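Side-chain contacts in decapping nuclease RAI1 (Candida albicans, PDB 5BUD), which hydrolyses NAD caps and other 5'-end structures from RNA with the aid of divalent metal ions, and stabilises and stimulates the exoribonuclease RAT1: residues 371-374 with 375-379; 141-144 with 145-149; 86-89 with 90-94; 236-239 with 240-243. All blocks are in the same frame, centred on the assembly; numbering follows the deposited sequence.

In the fold
Along the chain the order is contact 3, contact 2, contact 4, contact 1. All four belong to the PD-(D/E)XK-type nuclease fold of the DXO/Dom3Z family. Contact 3 closes helix 78-92, contact 2 is a stretch within helix 138-155, and contact 1 ends helix 367-377. Contact 4 is a turn in the loop between strands 217-228 and 243-250, both of which carry metal-binding residues. No two contacts touch. Contacts 3 and 4 come nearest, about 6 Å between nearest atoms. The centres of contacts 2 and 4 are about 36 Å apart, on opposite sides of the chain's centre. Contact 2 is about 5 Å from the bound RNA at its nearest atom, whereas contacts 1 and 3 are about 20 and 24 Å from it.

Contact 1 (371-374 with 375-379); sequences EKLR and NGQLL
The Gln-377 amide meets aliphatic groups on the preceding helical turn. Its OE1 lies 3.7 Å from Lys-372 CB, and its NE2 lies 3.8 Å from Leu-373 CD2. The carboxylate of Glu-371 and the amide of Asn-375 stand side by side, their planes 24° apart. This is the C-terminal end of helix 367-377, which widens into a pi-type turn before the chain leaves it at Leu-378. The widening shows in the backbone bonds. Gln-377 N donates to Lys-372 O at 3.0 Å, five residues back. Leu-373 O is gripped twice, by Leu-378 N and by Leu-379 N, each at 3.0 Å. Gly-376 takes a phi of 131°, a conformation open mainly to glycine. Gln-377 points its CG away from its own backbone N (chi1 -154°) and runs on extended, side by side with Lys-372. Arg-374 reaches past Leu-379 to the backbone oxygens of Lys-347 and Pro-127, while Leu-373 and Leu-378 pack on Val-126 of strand 121-128. A water donates to Arg-374 O at 2.8 Å and, weakly, to Leu-379 O.

Contact 2 (141-144 with 145-149); sequences DMKR and RKEQE
Met-142 and Arg-145 meet through sulfur and guanidinium. Met-142 SD sits 3.2 Å from Arg-145 NH1, at the edge of the guanidinium and in its plane. Both chains bend to get there. Met-142 sets its CG beside the backbone N and then turns at chi2 (-59°) and again at chi3, which curls the thioether along the helix surface. Arg-145 starts extended, with CG opposite its backbone N, and folds at chi3 (-79°), which brings the guanidinium back toward the previous turn. The methyl end of Met-142 serves another neighbour, since its CE lies 3.7 Å from Lys-146 NZ. Lys-146 is kinked at chi2, and its CG is close over the backbone, 3.2 Å from Met-142 O. These are i to i+3 and i to i+4 neighbours on one regular alpha-helix, 138-155. Its bonds here run from each N-H to the carbonyl four residues back, as in Arg-145 N to Asp-141 O at 2.8 Å.

On another side of the helix Glu-147 has an unusual first torsion (chi1 91°). This puts Glu-147 CG 3.3 Å from Arg-144 O and lays the extended chain beside that of Arg-144, pointing the same way. The two charged ends do not pair, with Arg-144 NE and Glu-147 OE1 5.5 Å apart. Arg-144 instead makes a salt bridge with Asp-122. Lys-143 is also near Glu-147, but Lys-143 NZ stays 4.5 Å from Glu-147 OE2, beyond a salt bridge. Asp-141 turns its OD2 to a hydrogen bond with Ser-136 OG, and Met-142 and Arg-145 both touch Leu-75 in a loop.

Contact 3 (86-89 with 90-94); sequences IKYE and TSEGK
Glu-92 lies across one face of the Tyr-88 ring. Its CG is 4.0 Å from the ring centroid and 16° off the ring normal, a CH-pi contact displaced toward the rim. The closest ring atom is Tyr-88 CZ, 3.8 Å from Glu-92 CG. Glu-92 bends at chi2, and its carboxylate ends nearly parallel to the ring, the planes 14° apart. Tyr-88 directs its CG opposite its backbone N, which brings the ring alongside the next turn. The ring also meets that of Phe-24.

Thr-90 turns its hydroxyl back to the backbone of Ile-86, one helical turn earlier; the two side chains cross at an angle. Thr-90 holds OG1 beside its own backbone N, and from there Thr-90 OG1 donates to Ile-86 O at 2.8 Å. Thr-90 N donates to the same Ile-86 O at 2.8 Å, and the two donors arrive from opposite faces of the carbonyl plane.

Just after these pairs helix 78-92 stops in a Schellman motif. Gly-93 turns to a positive phi (70°), a conformation glycine adopts easily. Lys-94 N then reaches back to Glu-89 O at 3.1 Å, and Gly-93 N adds a weak bond to the same oxygen.

Glu-89 passes Lys-94 O, with Glu-89 CB 3.3 Å from it, and runs on extended to a buried carboxylate. Its OE1 pairs with Arg-387 and takes a hydrogen bond from Trp-386 NE1, while OE2 accepts from Ile-96 N. With an arginine and two N-H donors around it, this carboxylate is probably ionised. Glu-92, by contrast, meets the ring through its CG and is exposed, so its charge is probably left mostly to solvent.

Contact 4 (236-239 with 240-243); sequences QNKK and LNHY
Lys-239 and His-242 are joined by the main bond of this turn. His-242 N donates to Lys-239 O at 3.0 Å with an N-H...O angle of 166°. The donor stands above the carbonyl plane, 48° out of it. The same oxygen lies over one face of the Tyr-243 ring, 3.9 Å above its plane and over its centre. One residue earlier, Lys-238 O faces the edge of the His-242 ring, in its plane and 3.6 Å from His-242 CD2. Asn-241 N makes a weak bond to Lys-238 O. These i to i+3 bonds mark a short 3-10 turn at 240-242.

Two waters lie between the carbonyls of 236-237 and the N-H groups of 240-241. One donates to Gln-236 O at 2.7 Å and weakly accepts from Leu-240 N. The other donates to Asn-237 O at 2.9 Å and weakly accepts from Asn-241 N. Lys-239 runs out fully extended beyond CG, and its NZ makes a weak bond to Gln-236 OE1.

Partners outside the turn probably fix the two rings. His-242 ND1 bonds to Asp-230 OD1, and its ring meets that of Tyr-231. Tyr-243 OH bonds to Glu-22 OE1 and to Tyr-206 OH.

The turn ends the loop that follows strand 217-228 and leads into strand 243-250; the two strands pair antiparallel. Tyr-243 opens that second strand; its side chain is about 7 Å from that of the metal ligand Glu-245 and about 10 Å from a manganese ion. Leu-240 packs on Ser-208 and Ile-210 of strand 205-214 and on Glu-22 of strand 21-28.

Contact 1 (371-374 with 375-379)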
loop_
_atom_site.group_PDB
_atom_site.type_symbol
_atom_site.label_atom_id
_atom_site.label_comp_id
_atom_site.label_asym_id
_atom_site.label_seq_id
_atom_site.Cartn_x
_atom_site.Cartn_y
_atom_site.Cartn_z
ATOM N N GLU A 371 19.237 7.986 17.111
ATOM C CA GLU A 371 20.493 7.984 16.349
ATOM C C GLU A 371 20.451 7.034 15.168
ATOM O O GLU A 371 20.851 7.422 14.075
ATOM C CB GLU A 371 21.726 7.652 17.221
ATOM C CG GLU A 371 22.681 8.823 17.394
ATOM C CD GLU A 371 22.061 9.983 18.142
ATOM O OE1 GLU A 371 22.472 11.133 17.900
ATOM O OE2 GLU A 371 21.160 9.744 18.974
ATOM N N LYS A 372 19.993 5.803 15.365
ATOM C CA LYS A 372 19.901 4.877 14.235
ATOM C C LYS A 372 18.978 5.426 13.153
ATOM O O LYS A 372 19.277 5.323 11.963
ATOM C CB LYS A 372 19.423 3.491 14.661
ATOM C CG LYS A 372 20.498 2.674 15.355
ATOM C CD LYS A 372 19.962 1.334 15.837
ATOM C CE LYS A 372 19.282 1.449 17.191
ATOM N NZ LYS A 372 18.990 0.096 17.748
ATOM N N LEU A 373 17.853 5.999 13.580
ATOM C CA LEU A 373 16.856 6.475 12.628
ATOM C C LEU A 373 17.457 7.561 11.744
ATOM O O LEU A 373 17.271 7.575 10.507
ATOM C CB LEU A 373 15.600 6.975 13.355
ATOM C CG LEU A 373 14.674 5.835 13.841
ATOM C CD1 LEU A 373 13.582 6.353 14.751
ATOM C CD2 LEU A 373 14.085 5.054 12.667
ATOM N N ARG A 374 18.191 8.454 12.389
ATOM C CA ARG A 374 18.698 9.656 11.733
ATOM C C ARG A 374 20.014 9.412 11.003
ATOM O O ARG A 374 20.404 10.237 10.210
ATOM C CB ARG A 374 18.850 10.779 12.747
ATOM C CG ARG A 374 17.522 11.285 13.271
ATOM C CD ARG A 374 17.708 12.409 14.276
ATOM N NE ARG A 374 16.408 12.924 14.731
ATOM C CZ ARG A 374 15.635 13.759 14.041
ATOM N NH1 ARG A 374 16.032 14.221 12.870
ATOM N NH2 ARG A 374 14.461 14.143 14.527
ATOM N N ASN A 375 20.662 8.272 11.244
ATOM C CA ASN A 375 21.938 7.937 10.583
ATOM C C ASN A 375 21.900 6.645 9.780
ATOM O O ASN A 375 22.792 5.789 9.921
ATOM C CB ASN A 375 23.065 7.875 11.628
ATOM C CG ASN A 375 23.293 9.202 12.297
ATOM O OD1 ASN A 375 22.812 9.446 13.403
ATOM N ND2 ASN A 375 23.990 10.094 11.603
ATOM N N GLY A 376 20.880 6.479 8.932
ATOM C CA GLY A 376 20.853 5.336 8.035
ATOM C C GLY A 376 19.566 4.543 7.991
ATOM O O GLY A 376 19.173 4.089 6.930
ATOM N N GLN A 377 18.901 4.394 9.133
ATOM C CA GLN A 377 17.746 3.516 9.235
ATOM C C GLN A 377 16.462 4.151 8.656
ATOM O O GLN A 377 15.530 3.443 8.302
ATOM C CB GLN A 377 17.524 3.152 10.690
ATOM C CG GLN A 377 16.826 1.844 10.907
ATOM C CD GLN A 377 16.963 1.407 12.346
ATOM O OE1 GLN A 377 17.946 0.749 12.713
ATOM N NE2 GLN A 377 15.992 1.791 13.175
ATOM N N LEU A 378 16.420 5.480 8.607
ATOM C CA LEU A 378 15.378 6.220 7.910
ATOM C C LEU A 378 16.068 7.286 7.071
ATOM O O LEU A 378 16.183 7.147 5.848
ATOM C CB LEU A 378 14.354 6.813 8.875
ATOM C CG LEU A 378 13.012 7.253 8.249
ATOM C CD1 LEU A 378 11.989 7.646 9.311
ATOM C CD2 LEU A 378 13.181 8.386 7.268
ATOM N N LEU A 379 16.581 8.322 7.730
ATOM C CA LEU A 379 17.326 9.379 7.047
ATOM C C LEU A 379 18.683 8.861 6.605
ATOM O O LEU A 379 19.271 7.987 7.256
ATOM C CB LEU A 379 17.513 10.566 7.969
ATOM C CG LEU A 379 16.205 11.227 8.428
ATOM C CD1 LEU A 379 16.527 12.404 9.326
ATOM C CD2 LEU A 379 15.412 11.661 7.206
HETATM O O HOH W 1 22.023 9.966 7.953
#

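Contact 2 (141-144 with 145-149)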
loop_
_atom_site.group_PDB
_atom_site.type_symbol
_atom_site.label_atom_id
_atom_site.label_comp_id
_atom_site.label_asym_id
_atom_site.label_seq_id
_atom_site.Cartn_x
_atom_site.Cartn_y
_atom_site.Cartn_z
ATOM N N ASP A 141 7.634 -5.785 12.886
ATOM C CA ASP A 141 6.918 -6.374 11.751
ATOM C C ASP A 141 7.440 -7.766 11.375
ATOM O O ASP A 141 6.659 -8.706 11.205
ATOM C CB ASP A 141 7.044 -5.470 10.533
ATOM C CG ASP A 141 6.139 -4.251 10.600
ATOM O OD1 ASP A 141 5.192 -4.241 11.412
ATOM O OD2 ASP A 141 6.371 -3.298 9.812
ATOM N N MET A 142 8.759 -7.885 11.246
ATOM C CA MET A 142 9.377 -9.162 10.912
ATOM C C MET A 142 9.075 -10.200 11.990
ATOM O O MET A 142 8.804 -11.354 11.681
ATOM C CB MET A 142 10.891 -9.029 10.745
ATOM C CG MET A 142 11.342 -8.343 9.466
ATOM S SD MET A 142 10.781 -9.151 7.953
ATOM C CE MET A 142 11.173 -10.872 8.258
ATOM N N LYS A 143 9.121 -9.783 13.248
ATOM C CA LYS A 143 8.859 -10.693 14.356
ATOM C C LYS A 143 7.416 -11.188 14.317
ATOM O O LYS A 143 7.139 -12.377 14.561
ATOM C CB LYS A 143 9.168 -10.014 15.687
ATOM C CG LYS A 143 9.207 -10.947 16.876
ATOM C CD LYS A 143 8.882 -10.206 18.169
ATOM C CE LYS A 143 7.429 -9.734 18.192
ATOM N NZ LYS A 143 6.945 -9.515 19.577
ATOM N N ARG A 144 6.498 -10.291 13.995
ATOM C CA ARG A 144 5.105 -10.688 13.860
ATOM C C ARG A 144 4.895 -11.591 12.654
ATOM O O ARG A 144 4.133 -12.548 12.734
ATOM C CB ARG A 144 4.209 -9.476 13.779
ATOM C CG ARG A 144 4.209 -8.729 15.090
ATOM C CD ARG A 144 3.719 -7.316 14.957
ATOM N NE ARG A 144 3.577 -6.737 16.283
ATOM C CZ ARG A 144 3.401 -5.449 16.540
ATOM N NH1 ARG A 144 3.340 -4.547 15.560
ATOM N NH2 ARG A 144 3.281 -5.064 17.794
ATOM N N ARG A 145 5.572 -11.290 11.552
ATOM C CA ARG A 145 5.472 -12.118 10.362
ATOM C C ARG A 145 6.019 -13.535 10.636
ATOM O O ARG A 145 5.418 -14.518 10.223
ATOM C CB ARG A 145 6.182 -11.461 9.177
ATOM C CG ARG A 145 5.637 -11.910 7.829
ATOM C CD ARG A 145 6.322 -11.234 6.644
ATOM N NE ARG A 145 5.824 -9.873 6.397
ATOM C CZ ARG A 145 6.528 -8.747 6.527
ATOM N NH1 ARG A 145 7.805 -8.765 6.905
ATOM N NH2 ARG A 145 5.945 -7.581 6.268
ATOM N N LYS A 146 7.132 -13.645 11.355
ATOM C CA LYS A 146 7.691 -14.959 11.661
ATOM C C LYS A 146 6.717 -15.727 12.535
ATOM O O LYS A 146 6.427 -16.889 12.274
ATOM C CB LYS A 146 9.029 -14.862 12.385
ATOM C CG LYS A 146 10.166 -14.219 11.617
ATOM C CD LYS A 146 10.459 -14.860 10.270
ATOM C CE LYS A 146 11.784 -14.346 9.717
ATOM N NZ LYS A 146 11.906 -14.479 8.236
ATOM N N GLU A 147 6.191 -15.068 13.558
ATOM C CA GLU A 147 5.294 -15.729 14.503
ATOM C C GLU A 147 3.957 -16.106 13.857
ATOM O O GLU A 147 3.362 -17.122 14.207
ATOM C CB GLU A 147 5.106 -14.890 15.771
ATOM C CG GLU A 147 3.945 -13.917 15.747
ATOM C CD GLU A 147 3.925 -12.990 16.950
ATOM O OE1 GLU A 147 2.995 -12.157 17.009
ATOM O OE2 GLU A 147 4.821 -13.094 17.830
ATOM N N GLN A 148 3.491 -15.294 12.915
ATOM C CA GLN A 148 2.330 -15.649 12.104
ATOM C C GLN A 148 2.648 -16.904 11.292
ATOM O O GLN A 148 1.862 -17.836 11.251
ATOM C CB GLN A 148 1.972 -14.514 11.157
ATOM C CG GLN A 148 0.751 -14.779 10.286
ATOM C CD GLN A 148 0.975 -14.416 8.821
ATOM O OE1 GLN A 148 1.510 -13.345 8.504
ATOM N NE2 GLN A 148 0.563 -15.313 7.916
ATOM N N GLU A 149 3.806 -16.912 10.648
ATOM C CA GLU A 149 4.246 -18.069 9.875
ATOM C C GLU A 149 4.237 -19.351 10.740
ATOM O O GLU A 149 3.551 -20.321 10.407
ATOM C CB GLU A 149 5.634 -17.802 9.288
ATOM C CG GLU A 149 6.178 -18.860 8.339
ATOM C CD GLU A 149 5.426 -18.912 7.024
ATOM O OE1 GLU A 149 4.675 -17.956 6.712
ATOM O OE2 GLU A 149 5.586 -19.914 6.293
#

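Contact 3 (86-89 with 90-94)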
loop_
_atom_site.group_PDB
_atom_site.type_symbol
_atom_site.label_atom_id
_atom_site.label_comp_id
_atom_site.label_asym_id
_atom_site.label_seq_id
_atom_site.Cartn_x
_atom_site.Cartn_y
_atom_site.Cartn_z
ATOM N N ILE A 86 15.529 13.175 -3.670
ATOM C CA ILE A 86 16.672 14.081 -3.979
ATOM C C ILE A 86 16.727 14.366 -5.494
ATOM O O ILE A 86 16.826 15.505 -5.908
ATOM C CB ILE A 86 18.032 13.493 -3.510
ATOM C CG1 ILE A 86 18.075 13.398 -1.976
ATOM C CG2 ILE A 86 19.193 14.355 -4.022
ATOM C CD1 ILE A 86 19.084 12.390 -1.445
ATOM N N LYS A 87 16.603 13.328 -6.309
ATOM C CA LYS A 87 16.540 13.509 -7.765
ATOM C C LYS A 87 15.449 14.480 -8.203
ATOM O O LYS A 87 15.707 15.401 -9.010
ATOM C CB LYS A 87 16.348 12.174 -8.454
ATOM C CG LYS A 87 16.467 12.242 -9.964
ATOM C CD LYS A 87 16.614 10.848 -10.566
ATOM C CE LYS A 87 16.664 10.902 -12.085
ATOM N NZ LYS A 87 15.449 11.565 -12.621
ATOM N N TYR A 88 14.230 14.293 -7.674
ATOM C CA TYR A 88 13.104 15.141 -8.045
ATOM C C TYR A 88 13.315 16.547 -7.567
ATOM O O TYR A 88 13.111 17.498 -8.305
ATOM C CB TYR A 88 11.788 14.588 -7.450
ATOM C CG TYR A 88 10.543 15.426 -7.738
ATOM C CD1 TYR A 88 9.980 15.473 -9.018
ATOM C CD2 TYR A 88 9.909 16.133 -6.724
ATOM C CE1 TYR A 88 8.839 16.234 -9.276
ATOM C CE2 TYR A 88 8.766 16.889 -6.966
ATOM C CZ TYR A 88 8.242 16.941 -8.239
ATOM O OH TYR A 88 7.111 17.690 -8.448
ATOM N N GLU A 89 13.677 16.696 -6.299
ATOM C CA GLU A 89 13.811 18.010 -5.716
ATOM C C GLU A 89 14.978 18.786 -6.354
ATOM O O GLU A 89 14.939 19.999 -6.404
ATOM C CB GLU A 89 13.991 17.905 -4.201
ATOM C CG GLU A 89 12.766 17.364 -3.440
ATOM C CD GLU A 89 12.952 17.349 -1.919
ATOM O OE1 GLU A 89 14.121 17.344 -1.430
ATOM O OE2 GLU A 89 11.918 17.370 -1.195
ATOM N N THR A 90 16.010 18.074 -6.806
ATOM C CA THR A 90 17.157 18.706 -7.439
ATOM C C THR A 90 16.665 19.313 -8.762
ATOM O O THR A 90 16.946 20.477 -9.034
ATOM C CB THR A 90 18.350 17.729 -7.604
ATOM O OG1 THR A 90 18.867 17.371 -6.314
ATOM C CG2 THR A 90 19.484 18.367 -8.419
ATOM N N SER A 91 15.859 18.555 -9.519
ATOM C CA SER A 91 15.196 19.060 -10.747
ATOM C C SER A 91 14.313 20.276 -10.535
ATOM O O SER A 91 14.298 21.184 -11.355
ATOM C CB SER A 91 14.320 17.990 -11.387
ATOM O OG SER A 91 15.068 17.174 -12.239
ATOM N N GLU A 92 13.559 20.278 -9.451
ATOM C CA GLU A 92 12.656 21.382 -9.144
ATOM C C GLU A 92 13.347 22.571 -8.492
ATOM O O GLU A 92 12.758 23.650 -8.415
ATOM C CB GLU A 92 11.557 20.891 -8.207
ATOM C CG GLU A 92 10.648 19.840 -8.835
ATOM C CD GLU A 92 9.731 20.439 -9.876
ATOM O OE1 GLU A 92 9.031 21.399 -9.549
ATOM O OE2 GLU A 92 9.715 19.948 -11.020
ATOM N N GLY A 93 14.575 22.366 -8.002
ATOM C CA GLY A 93 15.326 23.400 -7.280
ATOM C C GLY A 93 14.757 23.732 -5.916
ATOM O O GLY A 93 14.999 24.809 -5.364
ATOM N N LYS A 94 14.016 22.790 -5.343
ATOM C CA LYS A 94 13.174 23.093 -4.201
ATOM C C LYS A 94 12.681 21.795 -3.535
ATOM O O LYS A 94 12.436 20.800 -4.222
ATOM C CB LYS A 94 11.989 23.897 -4.718
ATOM C CG LYS A 94 11.128 24.543 -3.656
ATOM C CD LYS A 94 9.695 24.706 -4.147
ATOM C CE LYS A 94 9.612 25.402 -5.494
ATOM N NZ LYS A 94 8.281 25.186 -6.119
#

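Contact 4 (236-239 with 240-243)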
loop_
_atom_site.group_PDB
_atom_site.type_symbol
_atom_site.label_atom_id
_atom_site.label_comp_id
_atom_site.label_asym_id
_atom_site.label_seq_id
_atom_site.Cartn_x
_atom_site.Cartn_y
_atom_site.Cartn_z
ATOM N N GLN A 236 0.521 15.608 -16.257
ATOM C CA GLN A 236 0.915 15.172 -14.906
ATOM C C GLN A 236 -0.270 15.023 -13.960
ATOM O O GLN A 236 -0.355 14.037 -13.211
ATOM C CB GLN A 236 1.906 16.162 -14.301
ATOM C CG GLN A 236 2.611 15.644 -13.054
ATOM C CD GLN A 236 3.595 14.547 -13.354
ATOM O OE1 GLN A 236 4.083 14.421 -14.478
ATOM N NE2 GLN A 236 3.895 13.733 -12.347
ATOM N N ASN A 237 -1.176 15.990 -13.988
ATOM C CA ASN A 237 -2.374 15.944 -13.136
ATOM C C ASN A 237 -3.409 14.869 -13.500
ATOM O O ASN A 237 -4.452 14.784 -12.862
ATOM C CB ASN A 237 -3.050 17.326 -13.069
ATOM C CG ASN A 237 -3.785 17.689 -14.358
ATOM O OD1 ASN A 237 -3.537 17.111 -15.404
ATOM N ND2 ASN A 237 -4.673 18.669 -14.281
ATOM N N LYS A 238 -3.137 14.064 -14.516
ATOM C CA LYS A 238 -4.058 13.003 -14.913
ATOM C C LYS A 238 -3.510 11.620 -14.794
ATOM O O LYS A 238 -4.251 10.678 -15.050
ATOM C CB LYS A 238 -4.495 13.164 -16.375
ATOM C CG LYS A 238 -5.010 14.532 -16.733
ATOM C CD LYS A 238 -6.283 14.846 -15.994
ATOM C CE LYS A 238 -6.968 16.007 -16.668
ATOM N NZ LYS A 238 -8.316 16.210 -16.092
ATOM N N LYS A 239 -2.213 11.454 -14.461
ATOM C CA LYS A 239 -1.613 10.128 -14.441
ATOM C C LYS A 239 -2.313 9.143 -13.480
ATOM O O LYS A 239 -2.597 7.982 -13.852
ATOM C CB LYS A 239 -0.093 10.201 -14.148
ATOM C CG LYS A 239 0.663 11.139 -15.106
ATOM C CD LYS A 239 2.181 11.013 -15.007
ATOM C CE LYS A 239 2.867 11.732 -16.167
ATOM N NZ LYS A 239 4.354 11.585 -16.102
ATOM N N LEU A 240 -2.622 9.600 -12.270
ATOM C CA LEU A 240 -3.228 8.724 -11.234
ATOM C C LEU A 240 -4.550 8.138 -11.693
ATOM O O LEU A 240 -4.857 6.990 -11.381
ATOM C CB LEU A 240 -3.426 9.446 -9.913
ATOM C CG LEU A 240 -2.159 9.810 -9.177
ATOM C CD1 LEU A 240 -2.499 10.504 -7.859
ATOM C CD2 LEU A 240 -1.307 8.581 -8.942
ATOM N N ASN A 241 -5.266 8.904 -12.517
ATOM C CA ASN A 241 -6.548 8.499 -13.061
ATOM C C ASN A 241 -6.527 7.247 -13.937
ATOM O O ASN A 241 -7.574 6.665 -14.165
ATOM C CB ASN A 241 -7.193 9.668 -13.836
ATOM C CG ASN A 241 -7.721 10.772 -12.920
ATOM O OD1 ASN A 241 -7.868 10.579 -11.732
ATOM N ND2 ASN A 241 -8.013 11.937 -13.488
ATOM N N HIS A 242 -5.342 6.821 -14.402
ATOM C CA HIS A 242 -5.226 5.647 -15.249
ATOM C C HIS A 242 -4.643 4.396 -14.588
ATOM O O HIS A 242 -4.506 3.360 -15.240
ATOM C CB HIS A 242 -4.446 6.033 -16.519
ATOM C CG HIS A 242 -5.237 6.908 -17.426
ATOM N ND1 HIS A 242 -5.906 6.419 -18.521
ATOM C CD2 HIS A 242 -5.557 8.216 -17.339
ATOM C CE1 HIS A 242 -6.593 7.400 -19.083
ATOM N NE2 HIS A 242 -6.384 8.502 -18.390
ATOM N N TYR A 243 -4.330 4.480 -13.299
ATOM C CA TYR A 243 -3.770 3.343 -12.574
ATOM C C TYR A 243 -4.852 2.365 -12.103
ATOM O O TYR A 243 -6.007 2.750 -11.915
ATOM C CB TYR A 243 -2.945 3.821 -11.374
ATOM C CG TYR A 243 -1.664 4.575 -11.703
ATOM C CD1 TYR A 243 -0.971 4.359 -12.874
ATOM C CD2 TYR A 243 -1.120 5.459 -10.789
ATOM C CE1 TYR A 243 0.222 5.043 -13.143
ATOM C CE2 TYR A 243 0.056 6.135 -11.043
ATOM C CZ TYR A 243 0.721 5.930 -12.233
ATOM O OH TYR A 243 1.897 6.613 -12.475
HETATM O O HOH W 2 -1.411 12.639 -11.202
HETATM O O HOH W 3 -4.466 12.102 -11.738
#